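Local coordinates for protein GCN5-related N-acetyltransferase (Kribbella flavida, PDB 4MY0) that binds acetyl-coenzyme A and probably transfers its acetyl group to an amine, possibly that of an aminoglycoside, as a member of the GNAT superfamily, at residues 10-15 and 52-57; 66-71 and 83-88; 103-108 and 130-135. All blocks are in the same frame, centred on the assembly; numbering follows the deposited sequence.

Contact 1. Residues 10-15 and 52-57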
loop_
_atom_site.group_PDB
_atom_site.type_symbol
_atom_site.label_atom_id
_atom_site.label_comp_id
_atom_site.label_asym_id
_atom_site.label_seq_id
_atom_site.Cartn_x
_atom_site.Cartn_y
_atom_site.Cartn_z
ATOM N N LEU C 10 -22.135 31.253 -27.795
ATOM C CA LEU C 10 -22.093 29.869 -28.209
ATOM C C LEU C 10 -21.677 29.847 -29.668
ATOM O O LEU C 10 -22.107 30.691 -30.432
ATOM C CB LEU C 10 -23.490 29.285 -28.057
ATOM C CG LEU C 10 -23.647 27.846 -28.500
ATOM C CD1 LEU C 10 -23.086 26.959 -27.417
ATOM C CD2 LEU C 10 -25.117 27.545 -28.811
ATOM N N VAL C 11 -20.818 28.912 -30.059
ATOM C CA VAL C 11 -20.453 28.792 -31.471
ATOM C C VAL C 11 -20.362 27.327 -31.850
ATOM O O VAL C 11 -20.398 26.447 -30.975
ATOM C CB VAL C 11 -19.071 29.398 -31.769
ATOM C CG1 VAL C 11 -19.070 30.902 -31.576
ATOM C CG2 VAL C 11 -18.002 28.714 -30.901
ATOM N N ASP C 12 -20.246 27.077 -33.153
ATOM C CA ASP C 12 -19.850 25.775 -33.667
ATOM C C ASP C 12 -18.332 25.806 -33.776
ATOM O O ASP C 12 -17.774 26.678 -34.445
ATOM C CB ASP C 12 -20.459 25.526 -35.055
ATOM C CG ASP C 12 -21.938 25.134 -34.997
ATOM O OD1 ASP C 12 -22.546 25.198 -33.907
ATOM O OD2 ASP C 12 -22.498 24.769 -36.056
ATOM N N ILE C 13 -17.669 24.866 -33.108
ATOM C CA ILE C 13 -16.208 24.784 -33.128
ATOM C C ILE C 13 -15.753 24.438 -34.536
ATOM O O ILE C 13 -16.302 23.522 -35.161
ATOM C CB ILE C 13 -15.687 23.719 -32.125
ATOM C CG1 ILE C 13 -15.877 24.204 -30.688
ATOM C CG2 ILE C 13 -14.210 23.408 -32.372
ATOM C CD1 ILE C 13 -15.029 25.430 -30.351
ATOM N N THR C 14 -14.776 25.179 -35.051
ATOM C CA THR C 14 -14.189 24.870 -36.352
ATOM C C THR C 14 -12.862 24.126 -36.204
ATOM O O THR C 14 -12.297 24.055 -35.111
ATOM C CB THR C 14 -13.945 26.143 -37.171
ATOM O OG1 THR C 14 -13.046 27.000 -36.454
ATOM C CG2 THR C 14 -15.257 26.876 -37.411
ATOM N N GLU C 15 -12.363 23.598 -37.319
ATOM C CA GLU C 15 -11.128 22.819 -37.338
ATOM C C GLU C 15 -9.915 23.610 -36.842
ATOM O O GLU C 15 -9.035 23.062 -36.174
ATOM C CB GLU C 15 -10.878 22.278 -38.751
ATOM C CG GLU C 15 -9.628 21.418 -38.884
ATOM C CD GLU C 15 -9.697 20.446 -40.055
ATOM O OE1 GLU C 15 -10.677 20.501 -40.831
ATOM O OE2 GLU C 15 -8.771 19.620 -40.191
ATOM N N ARG C 52 -21.429 18.500 -34.616
ATOM C CA ARG C 52 -21.553 17.915 -33.287
ATOM C C ARG C 52 -20.401 18.306 -32.351
ATOM O O ARG C 52 -20.048 17.562 -31.418
ATOM C CB ARG C 52 -21.711 16.389 -33.397
ATOM C CG ARG C 52 -23.057 15.934 -34.006
ATOM C CD ARG C 52 -22.974 14.543 -34.643
ATOM N NE ARG C 52 -22.007 13.713 -33.947
ATOM C CZ ARG C 52 -21.116 12.928 -34.540
ATOM N NH1 ARG C 52 -21.076 12.832 -35.858
ATOM N NH2 ARG C 52 -20.269 12.227 -33.801
ATOM N N PHE C 53 -19.835 19.488 -32.582
ATOM C CA PHE C 53 -18.793 20.029 -31.702
ATOM C C PHE C 53 -19.134 21.486 -31.359
ATOM O O PHE C 53 -18.970 22.393 -32.197
ATOM C CB PHE C 53 -17.421 19.960 -32.391
ATOM C CG PHE C 53 -16.269 19.758 -31.441
ATOM C CD1 PHE C 53 -15.202 18.948 -31.795
ATOM C CD2 PHE C 53 -16.251 20.380 -30.192
ATOM C CE1 PHE C 53 -14.131 18.744 -30.919
ATOM C CE2 PHE C 53 -15.189 20.186 -29.309
ATOM C CZ PHE C 53 -14.124 19.357 -29.672
ATOM N N LEU C 54 -19.609 21.712 -30.141
ATOM C CA LEU C 54 -20.031 23.048 -29.733
ATOM C C LEU C 54 -19.013 23.701 -28.808
ATOM O O LEU C 54 -18.255 23.017 -28.115
ATOM C CB LEU C 54 -21.400 23.000 -29.059
ATOM C CG LEU C 54 -22.537 22.652 -30.027
ATOM C CD1 LEU C 54 -23.778 22.366 -29.270
ATOM C CD2 LEU C 54 -22.786 23.794 -30.979
ATOM N N GLY C 55 -18.984 25.028 -28.807
ATOM C CA GLY C 55 -18.097 25.733 -27.904
ATOM C C GLY C 55 -18.667 27.063 -27.464
ATOM O O GLY C 55 -19.691 27.522 -27.992
ATOM N N VAL C 56 -18.013 27.670 -26.476
ATOM C CA VAL C 56 -18.299 29.049 -26.109
ATOM C C VAL C 56 -17.041 29.871 -26.363
ATOM O O VAL C 56 -15.945 29.433 -25.997
ATOM C CB VAL C 56 -18.696 29.185 -24.636
ATOM C CG1 VAL C 56 -18.760 30.669 -24.249
ATOM C CG2 VAL C 56 -20.041 28.513 -24.393
ATOM N N VAL C 57 -17.174 31.028 -27.021
ATOM C CA VAL C 57 -16.038 31.941 -27.125
ATOM C C VAL C 57 -16.287 33.223 -26.342
ATOM O O VAL C 57 -17.437 33.563 -26.037
ATOM C CB VAL C 57 -15.674 32.327 -28.580
ATOM C CG1 VAL C 57 -15.253 31.103 -29.387
ATOM C CG2 VAL C 57 -16.824 33.097 -29.253
#

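Contact 2. Residues 66-71 and 83-88. With AC8 ([(2R,3R,4R,5R)-5-(6-amino-9H-purin-9-yl)-3,4-bis(phosphonooxy)tetrahydrofuran-2-yl]methyl (3R)-3-hydroxy-2,2-dimethyl-4-oxo-4-({3-oxo-3-[(2-sulfanylethyl)amino]propyl}amino)butyl dihydrogen diphosphate), chain L.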
loop_
_atom_site.group_PDB
_atom_site.type_symbol
_atom_site.label_atom_id
_atom_site.label_comp_id
_atom_site.label_asym_id
_atom_site.label_seq_id
_atom_site.Cartn_x
_atom_site.Cartn_y
_atom_site.Cartn_z
ATOM N N ALA C 66 -17.683 21.227 -25.925
ATOM C CA ALA C 66 -18.319 19.942 -25.655
ATOM C C ALA C 66 -18.643 19.308 -26.983
ATOM O O ALA C 66 -18.878 20.014 -27.977
ATOM C CB ALA C 66 -19.592 20.121 -24.847
ATOM N N ARG C 67 -18.646 17.984 -27.030
ATOM C CA ARG C 67 -19.010 17.310 -28.271
ATOM C C ARG C 67 -20.126 16.288 -28.073
ATOM O O ARG C 67 -20.414 15.856 -26.949
ATOM C CB ARG C 67 -17.781 16.695 -28.960
ATOM C CG ARG C 67 -17.087 15.615 -28.171
ATOM C CD ARG C 67 -15.648 15.396 -28.653
ATOM N NE ARG C 67 -14.767 15.139 -27.517
ATOM C CZ ARG C 67 -14.418 13.929 -27.089
ATOM N NH1 ARG C 67 -13.622 13.816 -26.038
ATOM N NH2 ARG C 67 -14.857 12.832 -27.706
ATOM N N ILE C 68 -20.758 15.922 -29.181
ATOM C CA ILE C 68 -21.903 15.033 -29.163
ATOM C C ILE C 68 -21.631 13.782 -29.994
ATOM O O ILE C 68 -21.486 13.875 -31.207
ATOM C CB ILE C 68 -23.121 15.756 -29.768
ATOM C CG1 ILE C 68 -23.386 17.058 -29.020
ATOM C CG2 ILE C 68 -24.373 14.867 -29.740
ATOM C CD1 ILE C 68 -24.495 17.871 -29.640
ATOM N N TRP C 69 -21.574 12.616 -29.348
ATOM C CA TRP C 69 -21.515 11.352 -30.087
ATOM C C TRP C 69 -22.882 11.031 -30.666
ATOM O O TRP C 69 -23.900 11.159 -29.965
ATOM C CB TRP C 69 -21.117 10.195 -29.162
ATOM C CG TRP C 69 -19.674 10.147 -28.785
ATOM C CD1 TRP C 69 -19.115 10.594 -27.622
ATOM C CD2 TRP C 69 -18.606 9.588 -29.557
ATOM N NE1 TRP C 69 -17.761 10.363 -27.633
ATOM C CE2 TRP C 69 -17.425 9.744 -28.809
ATOM C CE3 TRP C 69 -18.536 8.976 -30.812
ATOM C CZ2 TRP C 69 -16.183 9.307 -29.277
ATOM C CZ3 TRP C 69 -17.308 8.548 -31.278
ATOM C CH2 TRP C 69 -16.150 8.709 -30.514
ATOM N N ASP C 70 -22.912 10.597 -31.926
ATOM C CA ASP C 70 -24.145 10.140 -32.566
ATOM C C ASP C 70 -24.372 8.658 -32.262
ATOM O O ASP C 70 -24.126 7.792 -33.104
ATOM C CB ASP C 70 -24.087 10.375 -34.083
ATOM C CG ASP C 70 -22.820 9.814 -34.714
ATOM O OD1 ASP C 70 -21.778 9.760 -34.017
ATOM O OD2 ASP C 70 -22.872 9.424 -35.903
ATOM N N PHE C 71 -24.825 8.363 -31.048
ATOM C CA PHE C 71 -25.032 6.973 -30.637
ATOM C C PHE C 71 -26.443 6.524 -30.949
ATOM O O PHE C 71 -27.286 7.329 -31.333
ATOM C CB PHE C 71 -24.881 6.835 -29.125
ATOM C CG PHE C 71 -23.467 6.924 -28.622
ATOM C CD1 PHE C 71 -22.429 6.281 -29.280
ATOM C CD2 PHE C 71 -23.193 7.627 -27.453
ATOM C CE1 PHE C 71 -21.124 6.351 -28.785
ATOM C CE2 PHE C 71 -21.897 7.704 -26.947
ATOM C CZ PHE C 71 -20.857 7.070 -27.622
ATOM N N ALA C 83 -27.954 11.172 -27.904
ATOM C CA ALA C 83 -26.861 12.137 -27.955
ATOM C C ALA C 83 -25.916 11.917 -26.778
ATOM O O ALA C 83 -26.228 12.294 -25.646
ATOM C CB ALA C 83 -27.404 13.554 -27.924
ATOM N N GLY C 84 -24.754 11.332 -27.031
ATOM C CA GLY C 84 -23.823 11.060 -25.936
ATOM C C GLY C 84 -22.868 12.228 -25.740
ATOM O O GLY C 84 -22.034 12.494 -26.602
ATOM N N ILE C 85 -22.985 12.924 -24.612
ATOM C CA ILE C 85 -22.226 14.152 -24.399
ATOM C C ILE C 85 -20.842 13.815 -23.839
ATOM O O ILE C 85 -20.729 13.062 -22.864
ATOM C CB ILE C 85 -22.974 15.132 -23.444
ATOM C CG1 ILE C 85 -24.465 15.207 -23.800
ATOM C CG2 ILE C 85 -22.323 16.547 -23.476
ATOM C CD1 ILE C 85 -24.784 15.483 -25.313
ATOM N N ALA C 86 -19.787 14.350 -24.464
ATOM C CA ALA C 86 -18.411 14.045 -24.050
ATOM C C ALA C 86 -17.506 15.268 -24.064
ATOM O O ALA C 86 -17.789 16.263 -24.743
ATOM C CB ALA C 86 -17.806 12.952 -24.937
ATOM N N GLY C 87 -16.400 15.174 -23.333
ATOM C CA GLY C 87 -15.393 16.220 -23.307
ATOM C C GLY C 87 -15.944 17.583 -22.928
ATOM O O GLY C 87 -15.625 18.576 -23.578
ATOM N N VAL C 88 -16.781 17.641 -21.896
ATOM C CA VAL C 88 -17.291 18.935 -21.445
ATOM C C VAL C 88 -16.205 19.671 -20.661
ATOM O O VAL C 88 -15.821 19.223 -19.582
ATOM C CB VAL C 88 -18.547 18.784 -20.572
ATOM C CG1 VAL C 88 -19.168 20.180 -20.273
ATOM C CG2 VAL C 88 -19.564 17.911 -21.291
HETATM N N1A AC8 L . -18.632 21.339 -7.756
HETATM O O1A AC8 L . -22.668 26.899 -15.511
HETATM P P1A AC8 L . -21.773 26.886 -14.282
HETATM C C1B AC8 L . -22.188 24.130 -10.160
HETATM S S1P AC8 L . -18.390 16.105 -17.077
HETATM C C2A AC8 L . -19.881 21.638 -7.352
HETATM O O2A AC8 L . -21.109 28.175 -13.886
HETATM P P2A AC8 L . -19.233 25.803 -15.101
HETATM C C2B AC8 L . -22.341 25.626 -10.007
HETATM O O2B AC8 L . -22.275 25.988 -8.621
HETATM O O2C AC8 L . -22.424 28.477 -8.896
HETATM C C2P AC8 L . -17.599 17.681 -16.599
HETATM N N3A AC8 L . -20.679 22.396 -8.118
HETATM O O3A AC8 L . -20.727 25.698 -14.513
HETATM C C3B AC8 L . -23.729 25.855 -10.613
HETATM O O3B AC8 L . -24.723 25.476 -9.655
HETATM P P3B AC8 L . -25.578 26.499 -8.727
HETATM O O3C AC8 L . -20.203 27.345 -8.565
HETATM C C3P AC8 L . -16.205 17.502 -17.156
HETATM C C4A AC8 L . -20.228 22.863 -9.314
HETATM O O4A AC8 L . -19.202 26.845 -16.199
HETATM C C4B AC8 L . -23.845 24.808 -11.705
HETATM O O4B AC8 L . -22.869 23.811 -11.382
HETATM O O4C AC8 L . -21.844 27.438 -6.651
HETATM P P4C AC8 L . -21.647 27.416 -8.148
HETATM N N4P AC8 L . -15.244 18.577 -16.928
HETATM C C5A AC8 L . -18.947 22.557 -9.750
HETATM O O5A AC8 L . -18.283 25.886 -13.942
HETATM C C5B AC8 L . -23.565 25.363 -13.097
HETATM O O5B AC8 L . -22.542 26.346 -12.982
HETATM C C5P AC8 L . -14.638 18.938 -15.802
HETATM O O5P AC8 L . -14.906 18.399 -14.734
HETATM C C6A AC8 L . -18.138 21.770 -8.938
HETATM N N6A AC8 L . -16.874 21.449 -9.318
HETATM O O6A AC8 L . -19.073 24.345 -15.750
HETATM C C6P AC8 L . -13.599 20.027 -15.937
HETATM N N7A AC8 L . -18.763 23.152 -10.953
HETATM O O7A AC8 L . -24.599 27.447 -8.075
HETATM C C7P AC8 L . -13.467 20.979 -14.740
HETATM C C8A AC8 L . -19.914 23.805 -11.259
HETATM O O8A AC8 L . -26.537 27.166 -9.692
HETATM N N8P AC8 L . -14.710 21.751 -14.654
HETATM N N9A AC8 L . -20.792 23.633 -10.249
HETATM O O9A AC8 L . -26.236 25.567 -7.732
HETATM C C9P AC8 L . -15.292 22.480 -15.605
HETATM O O9P AC8 L . -14.780 22.584 -16.708
HETATM C CAP AC8 L . -16.594 23.200 -15.297
HETATM O OAP AC8 L . -16.546 23.751 -13.980
HETATM C CBP AC8 L . -17.840 22.309 -15.384
HETATM C CCP AC8 L . -19.054 23.152 -14.960
HETATM C CDP AC8 L . -18.047 21.826 -16.816
HETATM C CEP AC8 L . -17.736 21.110 -14.457
#

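Contact 3. Residues 103-108 and 130-135. With AC8 ([(2R,3R,4R,5R)-5-(6-amino-9H-purin-9-yl)-3,4-bis(phosphonooxy)tetrahydrofuran-2-yl]methyl (3R)-3-hydroxy-2,2-dimethyl-4-oxo-4-({3-oxo-3-[(2-sulfanylethyl)amino]propyl}amino)butyl dihydrogen diphosphate), chain L.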
loop_
_atom_site.group_PDB
_atom_site.type_symbol
_atom_site.label_atom_id
_atom_site.label_comp_id
_atom_site.label_asym_id
_atom_site.label_seq_id
_atom_site.Cartn_x
_atom_site.Cartn_y
_atom_site.Cartn_z
ATOM N N LEU C 103 -23.161 26.600 -22.525
ATOM C CA LEU C 103 -22.656 25.579 -23.435
ATOM C C LEU C 103 -23.641 24.422 -23.529
ATOM O O LEU C 103 -24.014 23.999 -24.620
ATOM C CB LEU C 103 -21.343 25.010 -22.885
ATOM C CG LEU C 103 -20.249 24.436 -23.793
ATOM C CD1 LEU C 103 -19.477 23.318 -23.088
ATOM C CD2 LEU C 103 -20.734 24.002 -25.163
HETATM N N MSE C 104 -24.016 23.879 -22.375
HETATM C CA MSE C 104 -24.842 22.670 -22.344
HETATM C C MSE C 104 -26.264 22.913 -22.886
HETATM O O MSE C 104 -26.861 22.032 -23.513
HETATM C CB MSE C 104 -24.883 22.109 -20.933
HETATM C CG MSE C 104 -23.583 21.431 -20.473
HETATM SE SE MSE C 104 -23.232 19.870 -21.643
HETATM C CE MSE C 104 -24.995 18.987 -21.486
ATOM N N ARG C 105 -26.809 24.107 -22.660
ATOM C CA ARG C 105 -28.088 24.440 -23.285
ATOM C C ARG C 105 -27.967 24.436 -24.805
ATOM O O ARG C 105 -28.872 23.967 -25.498
ATOM C CB ARG C 105 -28.628 25.774 -22.781
ATOM C CG ARG C 105 -29.128 25.673 -21.349
ATOM C CD ARG C 105 -29.603 27.005 -20.812
ATOM N NE ARG C 105 -29.757 26.939 -19.359
ATOM C CZ ARG C 105 -29.067 27.689 -18.502
ATOM N NH1 ARG C 105 -28.186 28.575 -18.956
ATOM N NH2 ARG C 105 -29.266 27.564 -17.194
ATOM N N GLY C 106 -26.843 24.941 -25.321
ATOM C CA GLY C 106 -26.584 24.889 -26.752
ATOM C C GLY C 106 -26.444 23.444 -27.207
ATOM O O GLY C 106 -26.904 23.077 -28.290
ATOM N N VAL C 107 -25.819 22.621 -26.370
ATOM C CA VAL C 107 -25.665 21.199 -26.665
ATOM C C VAL C 107 -27.013 20.468 -26.745
ATOM O O VAL C 107 -27.262 19.690 -27.680
ATOM C CB VAL C 107 -24.728 20.506 -25.652
ATOM C CG1 VAL C 107 -24.880 18.998 -25.726
ATOM C CG2 VAL C 107 -23.282 20.899 -25.897
ATOM N N LEU C 108 -27.889 20.724 -25.779
ATOM C CA LEU C 108 -29.215 20.111 -25.795
ATOM C C LEU C 108 -30.002 20.561 -27.012
ATOM O O LEU C 108 -30.708 19.770 -27.640
ATOM C CB LEU C 108 -29.991 20.470 -24.538
ATOM C CG LEU C 108 -29.499 19.854 -23.228
ATOM C CD1 LEU C 108 -30.468 20.188 -22.107
ATOM C CD2 LEU C 108 -29.320 18.354 -23.345
ATOM N N ARG C 130 -27.727 17.947 -13.185
ATOM C CA ARG C 130 -29.045 17.880 -12.558
ATOM C C ARG C 130 -29.828 19.186 -12.770
ATOM O O ARG C 130 -31.026 19.151 -13.009
ATOM C CB ARG C 130 -28.914 17.545 -11.065
ATOM C CG ARG C 130 -28.598 16.073 -10.829
ATOM C CD ARG C 130 -28.439 15.723 -9.352
ATOM N NE ARG C 130 -28.485 14.267 -9.203
ATOM C CZ ARG C 130 -27.853 13.591 -8.250
ATOM N NH1 ARG C 130 -27.124 14.243 -7.359
ATOM N NH2 ARG C 130 -27.953 12.265 -8.194
ATOM N N HIS C 131 -29.147 20.326 -12.672
ATOM C CA HIS C 131 -29.779 21.615 -12.965
ATOM C C HIS C 131 -30.326 21.650 -14.393
ATOM O O HIS C 131 -31.350 22.271 -14.657
ATOM C CB HIS C 131 -28.780 22.766 -12.766
ATOM C CG HIS C 131 -28.583 23.162 -11.336
ATOM N ND1 HIS C 131 -29.619 23.209 -10.429
ATOM C CD2 HIS C 131 -27.473 23.532 -10.657
ATOM C CE1 HIS C 131 -29.154 23.580 -9.250
ATOM N NE2 HIS C 131 -27.854 23.784 -9.362
ATOM N N LEU C 132 -29.643 20.970 -15.313
ATOM C CA LEU C 132 -30.084 20.930 -16.715
ATOM C C LEU C 132 -31.087 19.819 -17.002
ATOM O O LEU C 132 -31.570 19.692 -18.135
ATOM C CB LEU C 132 -28.880 20.756 -17.645
ATOM C CG LEU C 132 -28.001 21.996 -17.732
ATOM C CD1 LEU C 132 -26.603 21.574 -18.058
ATOM C CD2 LEU C 132 -28.534 22.947 -18.786
ATOM N N GLY C 133 -31.385 18.991 -16.001
ATOM C CA GLY C 133 -32.424 17.998 -16.167
ATOM C C GLY C 133 -31.983 16.546 -16.273
ATOM O O GLY C 133 -32.831 15.670 -16.414
ATOM N N TYR C 134 -30.679 16.274 -16.195
ATOM C CA TYR C 134 -30.204 14.898 -16.259
ATOM C C TYR C 134 -30.377 14.204 -14.907
ATOM O O TYR C 134 -30.341 14.856 -13.858
ATOM C CB TYR C 134 -28.717 14.861 -16.620
ATOM C CG TYR C 134 -28.391 15.174 -18.071
ATOM C CD1 TYR C 134 -28.088 14.150 -18.971
ATOM C CD2 TYR C 134 -28.344 16.492 -18.534
ATOM C CE1 TYR C 134 -27.763 14.430 -20.301
ATOM C CE2 TYR C 134 -28.015 16.780 -19.857
ATOM C CZ TYR C 134 -27.727 15.744 -20.739
ATOM O OH TYR C 134 -27.408 16.019 -22.065
ATOM N N GLU C 135 -30.545 12.884 -14.923
ATOM C CA GLU C 135 -30.501 12.115 -13.678
ATOM C C GLU C 135 -29.843 10.772 -13.949
ATOM O O GLU C 135 -29.836 10.313 -15.097
ATOM C CB GLU C 135 -31.909 11.923 -13.083
ATOM C CG GLU C 135 -31.915 11.426 -11.611
ATOM C CD GLU C 135 -30.852 12.124 -10.752
ATOM O OE1 GLU C 135 -29.758 11.532 -10.556
ATOM O OE2 GLU C 135 -31.096 13.272 -10.294
HETATM N N1A AC8 L . -18.632 21.339 -7.756
HETATM O O1A AC8 L . -22.668 26.899 -15.511
HETATM P P1A AC8 L . -21.773 26.886 -14.282
HETATM C C1B AC8 L . -22.188 24.130 -10.160
HETATM S S1P AC8 L . -18.390 16.105 -17.077
HETATM C C2A AC8 L . -19.881 21.638 -7.352
HETATM O O2A AC8 L . -21.109 28.175 -13.886
HETATM P P2A AC8 L . -19.233 25.803 -15.101
HETATM C C2B AC8 L . -22.341 25.626 -10.007
HETATM O O2B AC8 L . -22.275 25.988 -8.621
HETATM O O2C AC8 L . -22.424 28.477 -8.896
HETATM C C2P AC8 L . -17.599 17.681 -16.599
HETATM N N3A AC8 L . -20.679 22.396 -8.118
HETATM O O3A AC8 L . -20.727 25.698 -14.513
HETATM C C3B AC8 L . -23.729 25.855 -10.613
HETATM O O3B AC8 L . -24.723 25.476 -9.655
HETATM P P3B AC8 L . -25.578 26.499 -8.727
HETATM O O3C AC8 L . -20.203 27.345 -8.565
HETATM C C3P AC8 L . -16.205 17.502 -17.156
HETATM C C4A AC8 L . -20.228 22.863 -9.314
HETATM O O4A AC8 L . -19.202 26.845 -16.199
HETATM C C4B AC8 L . -23.845 24.808 -11.705
HETATM O O4B AC8 L . -22.869 23.811 -11.382
HETATM O O4C AC8 L . -21.844 27.438 -6.651
HETATM P P4C AC8 L . -21.647 27.416 -8.148
HETATM N N4P AC8 L . -15.244 18.577 -16.928
HETATM C C5A AC8 L . -18.947 22.557 -9.750
HETATM O O5A AC8 L . -18.283 25.886 -13.942
HETATM C C5B AC8 L . -23.565 25.363 -13.097
HETATM O O5B AC8 L . -22.542 26.346 -12.982
HETATM C C5P AC8 L . -14.638 18.938 -15.802
HETATM O O5P AC8 L . -14.906 18.399 -14.734
HETATM C C6A AC8 L . -18.138 21.770 -8.938
HETATM N N6A AC8 L . -16.874 21.449 -9.318
HETATM O O6A AC8 L . -19.073 24.345 -15.750
HETATM C C6P AC8 L . -13.599 20.027 -15.937
HETATM N N7A AC8 L . -18.763 23.152 -10.953
HETATM O O7A AC8 L . -24.599 27.447 -8.075
HETATM C C7P AC8 L . -13.467 20.979 -14.740
HETATM C C8A AC8 L . -19.914 23.805 -11.259
HETATM O O8A AC8 L . -26.537 27.166 -9.692
HETATM N N8P AC8 L . -14.710 21.751 -14.654
HETATM N N9A AC8 L . -20.792 23.633 -10.249
HETATM O O9A AC8 L . -26.236 25.567 -7.732
HETATM C C9P AC8 L . -15.292 22.480 -15.605
HETATM O O9P AC8 L . -14.780 22.584 -16.708
HETATM C CAP AC8 L . -16.594 23.200 -15.297
HETATM O OAP AC8 L . -16.546 23.751 -13.980
HETATM C CBP AC8 L . -17.840 22.309 -15.384
HETATM C CCP AC8 L . -19.054 23.152 -14.960
HETATM C CDP AC8 L . -18.047 21.826 -16.816
HETATM C CEP AC8 L . -17.736 21.110 -14.457
#

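Contact 1. Residues 10-15 and 52-57
Residues 10-15 and 52-57 pair as antiparallel neighbouring strands, 8-12 and 53-58, in the N-terminal acetyltransferase domain. Val11 and Gly55 form a hydrogen-bonded pair: Val11 N gives a nearly straight bond to Gly55 O (2.7 Å), and Gly55 N returns one to Val11 O. As the first strand ends, Ile13 N still reaches Phe53 O at 2.9 Å, carrying the pairing past Asp12. Pairing of a first strand with a second one, reached through two helices, is the usual start of the GNAT fold, and here helices 18-26 and 34-49 fill that connection. On the face that carries Val11, Ile13 packs against the partner strand. With CG1 anti to its carbonyl carbon (chi1 -71°), Ile13 lies over the backbone of Leu54 and brings CD1 to 3.9 Å from Gly55 CA; a CB on Gly55 would collide with this methyl. The CG2 branch of Ile13 covers one face of the Phe53 ring near its rim, and Leu18 and Val21 of helix 18-26 close over both residues. Farther along, the side chains of Val11 and Val57 cross at roughly a right angle, with CG1 of the first 3.9 Å from CG2 of the second. On the reverse face, Asp12 and Leu54 run side by side, pointing the same way, with Asp12 OD1 3.3 Å from Leu54 CD2. That carboxylate oxygen takes its charge partner from helix 99-113, in a salt bridge to Arg110.

Contact 2. Residues 66-71 and 83-88
Arg67 with Ala86 and Trp69 with Gly84 are the hydrogen-bonded pairs of an antiparallel beta hairpin, strands 61-75 and 78-90, in the GNAT domain. Four backbone bonds join them; Trp69 N to Gly84 O is 2.8 Å, and Gly84 N returns a bond to Trp69 O. Apolar contacts on the face of Ile68 are made by its CG2, 3.8 Å from Ala83 CB; Ile68 CG1 comes near Ile85 CD1, and Ile85 packs on Val107 of helix 99-113. Aromatic and cationic groups occupy the other face. The indole of Trp69 presents its edge to Ala86 CB, with NE1 3.7 Å away, and Phe71 CZ lies over one indole face, near the rim. A serine in place of Trp69 would probably take the indole edge from the Ala86 methyl and leave Phe71 CZ without the ring below it. In one of two conformers, the rim of the Arg67 guanidinium lies over that same methyl. Gly84, whose CA is 3.8 Å from Phe71 CD2, could not carry a CB without striking CE2, and Gly87 has a positive phi that favours glycine. Beyond Gly87 the strand meets the cofactor: Val88 O accepts a hydrogen bond from the pantetheine amide N4P of AC8, at 2.8 Å.

Contact 3. Residues 103-108 and 130-135
Leu132, Leu108 and Met104 bury the most surface where helix 99-113 meets the end of helix 126-131 and the turn that follows, with Tyr134 close behind. Leu132 contributes most, and its two methyls divide the work. CD1 presses on Met104 CB at 3.4 Å, tighter than ordinary carbon contact, and CD2 rests 3.8 Å from the aliphatic CG of Arg105; the leucine crosses both side chains at about a right angle. Met104 is a selenomethionine in this crystal. Its chain bends at chi2 and chi3 (-63° and -52°), which curls CE round to the phenol end of Tyr134, 3.9 Å from OH. Leu108 slides past Tyr134 in the opposite direction, so that its CD2 methyl sits 3.3 Å from the same hydroxyl. Between Leu132 and Tyr134 the helix ends in a Schellman motif at Gly133, whose phi is positive; a side chain there would jam against the preceding carbonyl oxygen. The turn lets Leu132 and Tyr134 both face helix 99-113. Just before Leu132, His131 in one of its two conformers donates from NE2 to phosphate oxygen O9A of AC8 at 2.9 Å. Arg130 grips Glu135 side-on, through NE and NH2, and also reaches backbone oxygens of Val267 and His264 of the third subunit. No hydrogen bond joins the two segments, so apolar side chains carry their association; the Tyr134 hydroxyl, hemmed in by methyls, is satisfied instead by Ser119 OG of strand 118-121.

How the contacts relate
The three contacts follow one another along the chain within the N-terminal GNAT domain, each closing before the next opens. Contacts 1 and 2, with centres 13 Å apart, belong to one sheet: strand 53-58 pairs with 8-12 on one side and with 61-75 on the other, where Leu54 N lies 2.8 Å from Ala66 O. Contact 3, about 16 Å from contact 1 and 12 Å from contact 2 between centres, adds helix 99-113, which packs on these strands through Leu103 and Val107. Ile85 of contact 2 touches both Val107 and Tyr134. Strand 78-90 and the end of helix 126-131 each supply part of the AC8 site, at its pantetheine amide and a ribose-linked phosphate, and a second subunit adds Ser248 and Arg156.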